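PDB 5TZB: D-aminopeptidase from Burkholderia sp. LK4, which probably removes N-terminal residues from peptides as a beta-aminopeptidase of peptidase family S58, an Ntn hydrolase able to act on beta-amino acids. Local coordinates for residues P110-N115 with P143-T148; T116-A121 with Q159-A164; V67-P72 with Q167-A172; A216-N221 with I260-A265; H87-N92 with D299-F304. One frame throughout, in Å; residues are numbered along the deposited sequence.

Overall arrangement
Contacts 1 and 4 are the core of the model: each pairs two buried strands, parallel in contact 1 and antiparallel in contact 4, and they belong to two stacked sheets that meet at Tyr113 among other residues. Contact 5 continues the second sheet, since strands 260-266 and 298-305 are neighbours, but it ends in a bulge at which other subunits gather. Contact 3 lays helix 163-172 on the first sheet by apolar packing alone, apart from one water at its outer end. Contact 2, near the start of the same helix, lies furthest from the chain's centre, at the interface with the second subunit; it is mostly loop against loop, with an amide bond and a bridging water.

Contact 1. Residues P110-N115 with P143-T148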
# COMPACT_ATOMS: atom_id res chain seq x y z
N PRO C 110 2.38 23.73 7.12
CA PRO C 110 1.54 24.12 5.99
C PRO C 110 1.72 23.17 4.81
O PRO C 110 2.65 22.35 4.79
CB PRO C 110 2.07 25.51 5.60
CG PRO C 110 2.89 25.96 6.73
CD PRO C 110 3.37 24.76 7.48
N ILE C 111 0.82 23.30 3.85
CA ILE C 111 0.87 22.63 2.57
C ILE C 111 1.15 23.66 1.49
O ILE C 111 0.55 24.73 1.50
CB ILE C 111 -0.46 21.93 2.24
CG1 ILE C 111 -0.79 20.90 3.31
CG2 ILE C 111 -0.42 21.29 0.85
CD1 ILE C 111 -2.25 20.48 3.30
N ALA C 112 2.02 23.32 0.55
CA ALA C 112 2.32 24.23 -0.54
C ALA C 112 2.22 23.51 -1.89
O ALA C 112 2.51 22.32 -2.01
CB ALA C 112 3.68 24.86 -0.34
N TYR C 113 1.73 24.25 -2.89
CA TYR C 113 1.73 23.83 -4.28
C TYR C 113 2.73 24.67 -5.07
O TYR C 113 2.75 25.89 -4.90
CB TYR C 113 0.36 24.02 -4.92
CG TYR C 113 -0.81 23.23 -4.38
CD1 TYR C 113 -0.64 22.18 -3.49
CD2 TYR C 113 -2.10 23.54 -4.79
CE1 TYR C 113 -1.73 21.47 -3.02
CE2 TYR C 113 -3.19 22.84 -4.33
CZ TYR C 113 -3.01 21.81 -3.45
OH TYR C 113 -4.11 21.11 -3.00
N THR C 114 3.51 24.07 -5.96
CA THR C 114 4.34 24.85 -6.87
C THR C 114 4.63 24.05 -8.15
O THR C 114 3.93 23.09 -8.43
CB THR C 114 5.64 25.30 -6.18
OG1 THR C 114 6.34 26.24 -7.01
CG2 THR C 114 6.53 24.12 -5.86
N ASN C 115 5.63 24.44 -8.94
CA ASN C 115 5.99 23.66 -10.13
C ASN C 115 7.01 22.56 -9.80
O ASN C 115 7.63 22.61 -8.73
CB ASN C 115 6.55 24.57 -11.23
CG ASN C 115 7.90 25.15 -10.86
OD1 ASN C 115 8.93 24.46 -10.96
ND2 ASN C 115 7.92 26.41 -10.47
N PRO C 143 7.75 19.50 5.82
CA PRO C 143 6.64 20.17 5.11
C PRO C 143 6.08 19.36 3.92
O PRO C 143 6.81 18.61 3.26
CB PRO C 143 7.27 21.48 4.62
CG PRO C 143 8.52 21.67 5.49
CD PRO C 143 8.99 20.28 5.77
N VAL C 144 4.79 19.52 3.66
CA VAL C 144 4.17 18.87 2.51
C VAL C 144 4.16 19.83 1.33
O VAL C 144 3.53 20.89 1.37
CB VAL C 144 2.72 18.41 2.82
CG1 VAL C 144 2.05 17.84 1.54
CG2 VAL C 144 2.71 17.36 3.95
N VAL C 145 4.88 19.47 0.27
CA VAL C 145 4.91 20.28 -0.93
C VAL C 145 4.55 19.37 -2.09
O VAL C 145 5.06 18.25 -2.18
CB VAL C 145 6.28 20.94 -1.17
CG1 VAL C 145 6.24 21.82 -2.42
CG2 VAL C 145 6.67 21.78 0.04
N MET C 146 3.62 19.82 -2.93
CA MET C 146 3.19 19.05 -4.09
C MET C 146 3.33 19.93 -5.32
O MET C 146 3.57 21.13 -5.19
CB MET C 146 1.76 18.56 -3.89
CG MET C 146 1.64 17.55 -2.74
SD MET C 146 -0.03 16.98 -2.43
CE MET C 146 -0.69 18.40 -1.56
N GLU C 147 3.20 19.34 -6.51
CA GLU C 147 3.54 20.07 -7.72
C GLU C 147 2.77 19.61 -8.95
O GLU C 147 2.24 18.50 -8.98
CB GLU C 147 5.04 19.94 -8.01
CG GLU C 147 5.55 18.51 -8.17
CD GLU C 147 5.23 17.88 -9.53
OE1 GLU C 147 5.04 18.62 -10.53
OE2 GLU C 147 5.17 16.63 -9.60
N THR C 148 2.72 20.48 -9.95
CA THR C 148 2.39 20.08 -11.32
C THR C 148 3.38 20.78 -12.27
O THR C 148 4.12 21.68 -11.86
CB THR C 148 0.92 20.41 -11.68
OG1 THR C 148 0.69 21.80 -11.49
CG2 THR C 148 -0.05 19.62 -10.76
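The carbonyl oxygen of Thr114 is gripped from strand 144-148 by two groups: Thr148 N donates a rather long bond of 3.3 Å to Thr114 O, and the CA-H of Glu147 comes within 3.1 Å of the same Thr114 O. A third donor, NE2 of Gln219, reaches that oxygen from the facing sheet and also holds Thr148 OG1. Further back, Met146 N binds Ala112 O at 2.9 Å and 166°. The return bonds, Ala112 N to Val144 O and Thr114 N to Met146 O, are both 3.0 Å. Ile111, Tyr113, Val144 and Met146 share one face. There the phenol of Tyr113 and the Met146 chain run side by side, and a bend at the sulfur (chi3 -77°) turns the methyl inward, with Met146 CE in line with the ring edge, 3.6 Å from Tyr113 CE1. The same methyl also touches the short branch of Ile111, Met146 CE to Ile111 CG2 being 3.8 Å. The buried Tyr113 has its OH in two hydrogen bonds, with Leu217 O and Thr263 OG1. On the second face Thr114 CG2 lies 4.1 Å from Val145 CG1, beneath helix 119-129, while Thr114 OG1 turns to Gly66 O. Two adjacent parallel strands, their short axes crossing at -32°, with that helix between them in sequence, form a beta-alpha-beta crossover unit in the first sheet of this Ntn-hydrolase sandwich.

Contact 2. Residues T116-A121 with Q159-A164; sequences THSVGA and QHVSAA
Gln159 reaches across to His117 with its side-chain amide, NE2 donating to His117 O at 3.0 Å and 158°. The oxygen lies close to the plane of the amide, and the donor lies in the plane of the carbonyl, so the group is held at a definite rotation. An extended chain beyond CG (chi2 -178°) carries it there, its Gln159 CG passing 4.1 Å from His117 CB. Beside this bond, Val161 leans on Ser118: Val161 CG2 sits 3.6 Å from Ser118 OG. A water joins the two residues, donating one hydrogen to Ser118 OG and the other to Val161 O, each at 2.8 Å. Ala121 adds its methyl, with CB 4.1 Å from Val161 O. The two loops thus meet where each runs into a helix, 119-129 on one side and 163-172 on the other, with Ser162 at the N-cap position of the latter and its N bonded to His165 ND1. Further out lies the subunit interface. Asp124 of the second subunit accepts Gly120 N and Ala121 N in the first turn of helix 119-129 with its carboxylate, and its carbonyl oxygen takes a bond from Gln159 NE2. His117 NE2 is bonded to Cys141 N of that subunit, while Asn115 ND2 approaches Ser118 OG from within the chain by a weak hydrogen bond.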
# COMPACT_ATOMS: atom_id res chain seq x y z
N THR C 116 7.19 21.61 -10.72
CA THR C 116 8.00 20.41 -10.46
C THR C 116 9.45 20.68 -10.06
O THR C 116 10.02 19.94 -9.26
CB THR C 116 8.02 19.48 -11.70
OG1 THR C 116 6.70 19.40 -12.27
CG2 THR C 116 8.49 18.08 -11.29
N HIS C 117 10.06 21.71 -10.62
CA HIS C 117 11.47 21.95 -10.37
C HIS C 117 11.73 22.92 -9.21
O HIS C 117 12.88 23.25 -8.91
CB HIS C 117 12.15 22.44 -11.65
CG HIS C 117 12.26 21.37 -12.70
ND1 HIS C 117 12.77 21.59 -13.96
CD2 HIS C 117 11.94 20.05 -12.65
CE1 HIS C 117 12.75 20.47 -14.65
NE2 HIS C 117 12.25 19.51 -13.87
N SER C 118 10.68 23.33 -8.53
CA SER C 118 10.81 24.26 -7.42
C SER C 118 10.43 23.64 -6.06
O SER C 118 10.46 24.33 -5.04
CB SER C 118 9.95 25.50 -7.67
OG SER C 118 10.37 26.19 -8.84
N VAL C 119 10.08 22.36 -6.06
CA VAL C 119 9.61 21.70 -4.83
C VAL C 119 10.60 21.77 -3.67
O VAL C 119 10.23 22.08 -2.54
CB VAL C 119 9.24 20.23 -5.10
CG1 VAL C 119 9.02 19.44 -3.76
CG2 VAL C 119 8.00 20.16 -6.00
N GLY C 120 11.87 21.48 -3.94
CA GLY C 120 12.88 21.49 -2.90
C GLY C 120 13.11 22.86 -2.26
O GLY C 120 13.19 22.97 -1.03
N ALA C 121 13.21 23.89 -3.10
CA ALA C 121 13.42 25.24 -2.60
C ALA C 121 12.23 25.67 -1.72
O ALA C 121 12.42 26.26 -0.66
CB ALA C 121 13.63 26.23 -3.76
N GLN C 159 14.11 27.60 -12.53
CA GLN C 159 13.93 27.50 -11.07
C GLN C 159 13.79 28.89 -10.45
O GLN C 159 14.62 29.32 -9.65
CB GLN C 159 15.10 26.71 -10.43
CG GLN C 159 15.07 25.20 -10.80
CD GLN C 159 16.18 24.37 -10.16
OE1 GLN C 159 17.36 24.70 -10.27
NE2 GLN C 159 15.81 23.28 -9.50
N HIS C 160 12.71 29.58 -10.82
CA HIS C 160 12.56 30.99 -10.47
C HIS C 160 11.82 31.24 -9.15
O HIS C 160 11.68 32.39 -8.73
CB HIS C 160 11.84 31.75 -11.58
CG HIS C 160 12.58 31.75 -12.88
ND1 HIS C 160 13.61 32.63 -13.15
CD2 HIS C 160 12.41 31.01 -14.00
CE1 HIS C 160 14.06 32.41 -14.37
NE2 HIS C 160 13.35 31.43 -14.91
N VAL C 161 11.36 30.18 -8.49
CA VAL C 161 10.66 30.32 -7.22
C VAL C 161 11.66 30.31 -6.07
O VAL C 161 12.55 29.46 -6.02
CB VAL C 161 9.62 29.19 -7.00
CG1 VAL C 161 8.92 29.32 -5.63
CG2 VAL C 161 8.60 29.20 -8.12
N SER C 162 11.50 31.25 -5.14
CA SER C 162 12.45 31.41 -4.04
C SER C 162 11.76 31.45 -2.68
O SER C 162 10.54 31.48 -2.59
CB SER C 162 13.25 32.70 -4.23
OG SER C 162 12.41 33.82 -4.01
N ALA C 163 12.57 31.45 -1.62
CA ALA C 163 12.03 31.52 -0.26
C ALA C 163 11.21 32.79 -0.06
O ALA C 163 10.22 32.78 0.67
CB ALA C 163 13.16 31.45 0.76
N ALA C 164 11.62 33.87 -0.70
CA ALA C 164 10.91 35.14 -0.57
C ALA C 164 9.49 35.00 -1.12
O ALA C 164 8.55 35.58 -0.57
CB ALA C 164 11.67 36.27 -1.29
O HOH W 1 12.68 27.37 -7.86

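Contact 3. Residues V67-P72 with Q167-A172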
# COMPACT_ATOMS: atom_id res chain seq x y z
N VAL C 67 3.70 29.95 -6.17
CA VAL C 67 3.48 29.03 -5.09
C VAL C 67 2.17 29.37 -4.39
O VAL C 67 1.83 30.54 -4.20
CB VAL C 67 4.70 29.02 -4.11
CG1 VAL C 67 5.10 30.42 -3.73
CG2 VAL C 67 4.43 28.18 -2.88
N THR C 68 1.42 28.32 -4.03
CA THR C 68 0.21 28.46 -3.22
C THR C 68 0.41 27.76 -1.89
O THR C 68 0.97 26.67 -1.84
CB THR C 68 -1.01 27.84 -3.93
OG1 THR C 68 -1.28 28.58 -5.12
CG2 THR C 68 -2.24 27.89 -3.02
N VAL C 69 -0.03 28.40 -0.80
CA VAL C 69 0.07 27.76 0.51
C VAL C 69 -1.29 27.58 1.14
O VAL C 69 -2.21 28.38 0.94
CB VAL C 69 0.97 28.56 1.49
CG1 VAL C 69 2.41 28.57 1.02
CG2 VAL C 69 0.46 29.96 1.65
N ILE C 70 -1.43 26.46 1.85
CA ILE C 70 -2.60 26.18 2.64
C ILE C 70 -2.15 26.06 4.08
O ILE C 70 -1.28 25.22 4.39
CB ILE C 70 -3.30 24.87 2.24
CG1 ILE C 70 -3.56 24.81 0.73
CG2 ILE C 70 -4.59 24.67 3.03
CD1 ILE C 70 -3.98 23.42 0.27
N GLU C 71 -2.72 26.88 4.95
CA GLU C 71 -2.52 26.71 6.39
C GLU C 71 -3.69 25.88 6.91
O GLU C 71 -4.84 26.26 6.71
CB GLU C 71 -2.45 28.05 7.13
CG GLU C 71 -1.28 28.94 6.74
CD GLU C 71 0.04 28.53 7.40
OE1 GLU C 71 0.11 27.44 8.02
OE2 GLU C 71 1.00 29.32 7.32
N PRO C 72 -3.40 24.72 7.52
CA PRO C 72 -4.49 23.87 8.00
C PRO C 72 -5.20 24.41 9.25
O PRO C 72 -6.30 23.95 9.54
CB PRO C 72 -3.78 22.54 8.32
CG PRO C 72 -2.39 22.95 8.65
CD PRO C 72 -2.08 24.08 7.73
N GLN C 167 7.50 33.20 1.37
CA GLN C 167 7.16 34.10 2.47
C GLN C 167 6.00 35.03 2.12
O GLN C 167 5.14 35.29 2.96
CB GLN C 167 8.39 34.92 2.88
CG GLN C 167 9.47 34.12 3.54
CD GLN C 167 9.02 33.64 4.91
OE1 GLN C 167 8.18 34.28 5.54
NE2 GLN C 167 9.56 32.51 5.36
N ARG C 168 5.95 35.47 0.87
CA ARG C 168 4.84 36.27 0.37
C ARG C 168 3.52 35.48 0.39
O ARG C 168 2.47 36.04 0.74
CB ARG C 168 5.17 36.78 -1.04
CG ARG C 168 6.16 37.96 -1.01
CD ARG C 168 6.62 38.45 -2.39
NE ARG C 168 5.59 38.57 -3.40
CZ ARG C 168 5.86 38.63 -4.71
NH1 ARG C 168 7.13 38.57 -5.11
NH2 ARG C 168 4.89 38.72 -5.61
N ALA C 169 3.55 34.22 -0.02
CA ALA C 169 2.34 33.38 0.03
C ALA C 169 1.89 33.17 1.48
O ALA C 169 0.71 33.26 1.79
CB ALA C 169 2.58 32.04 -0.66
N LEU C 170 2.85 32.88 2.35
CA LEU C 170 2.57 32.68 3.76
C LEU C 170 1.95 33.94 4.38
O LEU C 170 0.99 33.86 5.15
CB LEU C 170 3.84 32.29 4.51
CG LEU C 170 4.31 30.87 4.23
CD1 LEU C 170 5.69 30.62 4.84
CD2 LEU C 170 3.29 29.86 4.75
N ALA C 171 2.50 35.09 4.05
CA ALA C 171 2.01 36.35 4.61
C ALA C 171 0.61 36.69 4.10
O ALA C 171 -0.18 37.31 4.80
CB ALA C 171 2.97 37.49 4.29
N ALA C 172 0.31 36.25 2.88
CA ALA C 172 -0.98 36.50 2.24
C ALA C 172 -2.05 35.47 2.60
O ALA C 172 -3.21 35.63 2.24
CB ALA C 172 -0.81 36.55 0.73
O HOH W 2 0.99 31.78 7.44
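Helix 167-172 rides over strand 67-71 at an angle of 41°, the two axes closing to 7.7 Å where Val69 faces Ala169. Val69 does most of the touching. Both its methyls meet the Ala169 methyl at nearly equal distance, Val69 CG2 being 3.8 Å and Val69 CG1 3.9 Å from Ala169 CB. With CG1 beside the backbone N (chi1 -66°), the other branch falls between N and the carbonyl carbon, and Val69 CG2 meets the helix backbone 3.3 Å from Ala169 O; the small alanine lets the valine come down onto the peptide itself. CG1 also meets Leu170, whose chain crosses it at about a right angle, Val69 CG1 to Leu170 CD2 measuring 4.0 Å. Toward the start of the strand Val67 packs more loosely, with CG1 4.3 Å from Ala169 CB. At the end of the strand Glu71 folds back at chi2 (-79°), which brings its carboxylate to the leucine: Glu71 OE2 is 3.5 Å from Leu170 CD2. The same oxygen accepts a hydrogen from a water that gives its other one to Leu170 O, 3.1 Å from the water, a polar link at the margin of an apolar patch. Strand 63-71 lies between strands 48-56 and 111-115 in its sheet. Val69 also packs on Ala112 of the latter, and Gln167 NE2 is bonded to Asn129 OD1, in the last turn of helix 119-129, while Thr68 and Ile70 point from the other face to Leu217 of the second sheet.

Contact 4. Residues A216-N221 with I260-A265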
# COMPACT_ATOMS: atom_id res chain seq x y z
N ALA C 216 -12.25 21.57 -0.89
CA ALA C 216 -11.15 21.09 -1.73
C ALA C 216 -10.43 22.25 -2.40
O ALA C 216 -11.06 23.23 -2.81
CB ALA C 216 -11.65 20.10 -2.80
N LEU C 217 -9.11 22.13 -2.53
CA LEU C 217 -8.33 23.09 -3.31
C LEU C 217 -7.48 22.30 -4.31
O LEU C 217 -6.68 21.44 -3.91
CB LEU C 217 -7.45 23.95 -2.41
CG LEU C 217 -6.65 25.08 -3.09
CD1 LEU C 217 -7.57 26.22 -3.40
CD2 LEU C 217 -5.49 25.54 -2.21
N VAL C 218 -7.66 22.55 -5.60
CA VAL C 218 -6.90 21.79 -6.58
C VAL C 218 -5.97 22.69 -7.37
O VAL C 218 -6.19 23.90 -7.48
CB VAL C 218 -7.81 21.03 -7.56
CG1 VAL C 218 -8.83 20.20 -6.80
CG2 VAL C 218 -8.50 22.02 -8.51
N GLN C 219 -4.90 22.08 -7.88
CA GLN C 219 -4.06 22.70 -8.90
C GLN C 219 -4.15 21.78 -10.11
O GLN C 219 -3.52 20.73 -10.16
CB GLN C 219 -2.62 22.87 -8.41
CG GLN C 219 -1.67 23.49 -9.41
CD GLN C 219 -0.37 23.91 -8.76
OE1 GLN C 219 -0.35 24.82 -7.92
NE2 GLN C 219 0.73 23.25 -9.13
N ALA C 220 -5.00 22.18 -11.06
CA ALA C 220 -5.39 21.32 -12.18
C ALA C 220 -4.53 21.59 -13.41
O ALA C 220 -4.50 22.72 -13.92
CB ALA C 220 -6.88 21.53 -12.52
N ASN C 221 -3.86 20.54 -13.87
CA ASN C 221 -2.91 20.62 -14.98
C ASN C 221 -2.93 19.35 -15.81
O ASN C 221 -1.90 18.90 -16.28
CB ASN C 221 -1.50 20.86 -14.42
CG ASN C 221 -0.50 21.25 -15.49
OD1 ASN C 221 -0.73 22.18 -16.26
ND2 ASN C 221 0.63 20.53 -15.53
N ILE C 260 -2.53 16.59 -11.45
CA ILE C 260 -3.40 17.40 -10.60
C ILE C 260 -3.14 17.06 -9.14
O ILE C 260 -3.17 15.90 -8.74
CB ILE C 260 -4.92 17.23 -10.93
CG1 ILE C 260 -5.76 18.05 -9.94
CG2 ILE C 260 -5.34 15.76 -10.95
CD1 ILE C 260 -7.26 18.04 -10.24
N VAL C 261 -2.88 18.10 -8.35
CA VAL C 261 -2.73 17.91 -6.92
C VAL C 261 -4.01 18.39 -6.25
O VAL C 261 -4.60 19.38 -6.66
CB VAL C 261 -1.48 18.62 -6.34
CG1 VAL C 261 -0.21 18.04 -6.96
CG2 VAL C 261 -1.54 20.10 -6.59
N VAL C 262 -4.47 17.62 -5.27
CA VAL C 262 -5.73 17.89 -4.58
C VAL C 262 -5.51 17.92 -3.07
O VAL C 262 -4.88 17.02 -2.53
CB VAL C 262 -6.82 16.82 -4.91
CG1 VAL C 262 -8.12 17.16 -4.24
CG2 VAL C 262 -7.04 16.72 -6.42
N THR C 263 -6.01 18.95 -2.40
CA THR C 263 -6.11 18.91 -0.95
C THR C 263 -7.58 18.97 -0.58
O THR C 263 -8.30 19.84 -1.05
CB THR C 263 -5.36 20.06 -0.23
OG1 THR C 263 -3.95 19.97 -0.50
CG2 THR C 263 -5.55 19.95 1.28
N ILE C 264 -8.01 17.99 0.21
CA ILE C 264 -9.35 17.96 0.79
C ILE C 264 -9.27 18.32 2.26
O ILE C 264 -8.44 17.76 2.99
CB ILE C 264 -9.98 16.57 0.64
CG1 ILE C 264 -10.25 16.27 -0.85
CG2 ILE C 264 -11.28 16.47 1.45
CD1 ILE C 264 -10.52 14.76 -1.12
N ALA C 265 -10.10 19.25 2.72
CA ALA C 265 -10.15 19.55 4.16
C ALA C 265 -11.55 19.34 4.72
O ALA C 265 -12.56 19.56 4.02
CB ALA C 265 -9.68 20.97 4.44
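Leu217 and Thr263 form a hydrogen-bonded antiparallel pair, with Leu217 N to Thr263 O at 2.8 Å and Thr263 N to Leu217 O at 3.0 Å. Gln219 and Val261 repeat the pattern less evenly: Gln219 N to Val261 O is 3.0 Å, whereas Val261 N to Gln219 O stretches to 3.3 Å, its donor tilted 28° from the carbonyl plane. Between these pairs the CA-H of Val218 adds a contact with Val261 O. The apolar interactions fall on both faces. On one, Ile260 CG1 lies anti to the backbone N (chi1 177°) and the chain runs on straight, which puts Ile260 CD1 4.1 Å from Val218 CB and at a similar distance from Ala220 CB. Next to it Val218 and Val262 stand side by side, Val218 CG1 lying 3.9 Å from Val262 CG2. Helix 331-355 covers this face. On the reverse the closest touch is Val261 CG2 against Gln219 CB, 3.5 Å, while the amide of Gln219 goes on to Thr148; here Val261 and Thr263 also rest on Met146. Close to the centre of the chain, a strand pair with a helix on one face and a second sheet on the other typifies the four-layer alpha-beta-beta-alpha sandwich of Ntn hydrolases.

Contact 5. Residues H87-N92 with D299-F304; sequences HVLNGN and DIFLAF
Asp299 and Phe301 hold the tight part of this contact against His87, Leu89 and Asn90. His87 and Phe301 form a hydrogen-bonded pair in which His87 N to Phe301 O and Phe301 N to His87 O are both 2.8 Å. Two residues back along strand 298-305, Asp299 O faces two successive amides: Asn90 N, at 3.3 Å, comes in almost straight (172°) on a lone pair, while Leu89 N makes only a weak, bent bond. Asp299 N returns a bond of 2.8 Å to Asn90 O. The extra residue in the first strand thrusts Leu89 to the same side as Phe301, where Leu89 CB presses on the ring at 3.6 Å from Phe301 CE2. The imidazole of His87 stands alongside, chi1 178° bringing its edge to the phenylalanine, with His87 CD2 3.9 Å from Phe301 CD2. Helix 272-289 packs over this cluster through Ala282 and Ser283. The opposite face of the pair is looser: Val88 CG1 only grazes Ile300 CG1 at 4.4 Å, and the valine is partly exposed, resting on Glu99 of the second subunit. The polar ends find partners beyond the two strands. His87 NE2 is bonded to Gln280 OE1 of the third subunit, and Asn90 OD1 takes bonds from Arg277 and Arg281 of that subunit; Ser297 of the same chain holds Asn90 ND2 with its carbonyl and Asp299 OD1 with its hydroxyl. Leu89 and Asn90 set opposite the single Asp299 are a classic beta bulge, at the corner where strand 82-88 gives way to 90-91.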
# COMPACT_ATOMS: atom_id res chain seq x y z
N HIS C 87 -3.82 9.72 -0.93
CA HIS C 87 -4.06 8.69 -1.93
C HIS C 87 -3.43 9.05 -3.27
O HIS C 87 -3.55 10.19 -3.74
CB HIS C 87 -5.56 8.42 -2.15
CG HIS C 87 -5.78 7.39 -3.21
ND1 HIS C 87 -5.75 6.03 -2.95
CD2 HIS C 87 -5.92 7.50 -4.55
CE1 HIS C 87 -5.91 5.36 -4.07
NE2 HIS C 87 -6.01 6.23 -5.07
N VAL C 88 -2.80 8.07 -3.89
CA VAL C 88 -2.18 8.29 -5.19
C VAL C 88 -2.88 7.49 -6.29
O VAL C 88 -2.82 6.27 -6.31
CB VAL C 88 -0.68 7.93 -5.19
CG1 VAL C 88 -0.12 8.12 -6.59
CG2 VAL C 88 0.08 8.78 -4.19
N LEU C 89 -3.57 8.21 -7.17
CA LEU C 89 -4.18 7.61 -8.35
C LEU C 89 -3.11 7.30 -9.39
O LEU C 89 -3.19 6.29 -10.08
CB LEU C 89 -5.27 8.54 -8.93
CG LEU C 89 -5.86 8.29 -10.32
CD1 LEU C 89 -6.41 6.87 -10.52
CD2 LEU C 89 -6.97 9.33 -10.58
N ASN C 90 -2.15 8.21 -9.54
CA ASN C 90 -1.06 8.03 -10.51
C ASN C 90 0.17 8.83 -10.11
O ASN C 90 0.19 10.05 -10.30
CB ASN C 90 -1.52 8.44 -11.90
CG ASN C 90 -0.63 7.89 -13.01
OD1 ASN C 90 -0.74 6.72 -13.38
ND2 ASN C 90 0.24 8.74 -13.57
N GLY C 91 1.20 8.16 -9.60
CA GLY C 91 2.32 8.85 -8.99
C GLY C 91 3.37 9.45 -9.90
O GLY C 91 4.55 9.46 -9.53
N ASN C 92 2.97 9.94 -11.08
CA ASN C 92 3.92 10.58 -11.99
C ASN C 92 4.14 12.02 -11.58
O ASN C 92 3.90 12.93 -12.36
CB ASN C 92 3.44 10.51 -13.46
CG ASN C 92 4.59 10.56 -14.46
OD1 ASN C 92 5.69 11.01 -14.14
ND2 ASN C 92 4.34 10.11 -15.71
N ASP C 299 -1.19 12.45 -10.37
CA ASP C 299 -2.47 12.63 -9.70
C ASP C 299 -2.35 12.20 -8.24
O ASP C 299 -2.44 11.02 -7.90
CB ASP C 299 -3.56 11.86 -10.45
CG ASP C 299 -3.67 12.30 -11.93
OD1 ASP C 299 -3.24 13.43 -12.26
OD2 ASP C 299 -4.17 11.51 -12.76
N ILE C 300 -2.10 13.19 -7.38
CA ILE C 300 -1.75 12.93 -5.99
C ILE C 300 -2.66 13.69 -5.05
O ILE C 300 -2.82 14.91 -5.17
CB ILE C 300 -0.26 13.29 -5.75
CG1 ILE C 300 0.63 12.43 -6.66
CG2 ILE C 300 0.12 13.16 -4.28
CD1 ILE C 300 2.11 12.81 -6.63
N PHE C 301 -3.28 12.97 -4.11
CA PHE C 301 -4.35 13.53 -3.29
C PHE C 301 -4.05 13.49 -1.79
O PHE C 301 -3.57 12.48 -1.26
CB PHE C 301 -5.67 12.78 -3.54
CG PHE C 301 -5.96 12.50 -4.99
CD1 PHE C 301 -5.70 13.44 -5.97
CD2 PHE C 301 -6.50 11.26 -5.37
CE1 PHE C 301 -5.97 13.16 -7.32
CE2 PHE C 301 -6.77 10.98 -6.72
CZ PHE C 301 -6.51 11.93 -7.69
N LEU C 302 -4.36 14.58 -1.11
CA LEU C 302 -4.17 14.70 0.33
C LEU C 302 -5.47 15.13 0.97
O LEU C 302 -6.16 15.99 0.43
CB LEU C 302 -3.07 15.70 0.66
CG LEU C 302 -2.83 16.11 2.12
CD1 LEU C 302 -2.37 14.96 2.95
CD2 LEU C 302 -1.80 17.22 2.16
N ALA C 303 -5.80 14.52 2.09
CA ALA C 303 -6.94 14.93 2.89
C ALA C 303 -6.53 15.12 4.36
O ALA C 303 -5.83 14.29 4.92
CB ALA C 303 -8.05 13.92 2.79
N PHE C 304 -6.95 16.23 4.96
CA PHE C 304 -6.74 16.42 6.40
C PHE C 304 -8.02 16.85 7.10
O PHE C 304 -8.91 17.46 6.50
CB PHE C 304 -5.59 17.41 6.68
CG PHE C 304 -5.90 18.85 6.33
CD1 PHE C 304 -6.47 19.71 7.27
CD2 PHE C 304 -5.58 19.36 5.08
CE1 PHE C 304 -6.74 21.03 6.95
CE2 PHE C 304 -5.85 20.68 4.76
CZ PHE C 304 -6.43 21.52 5.70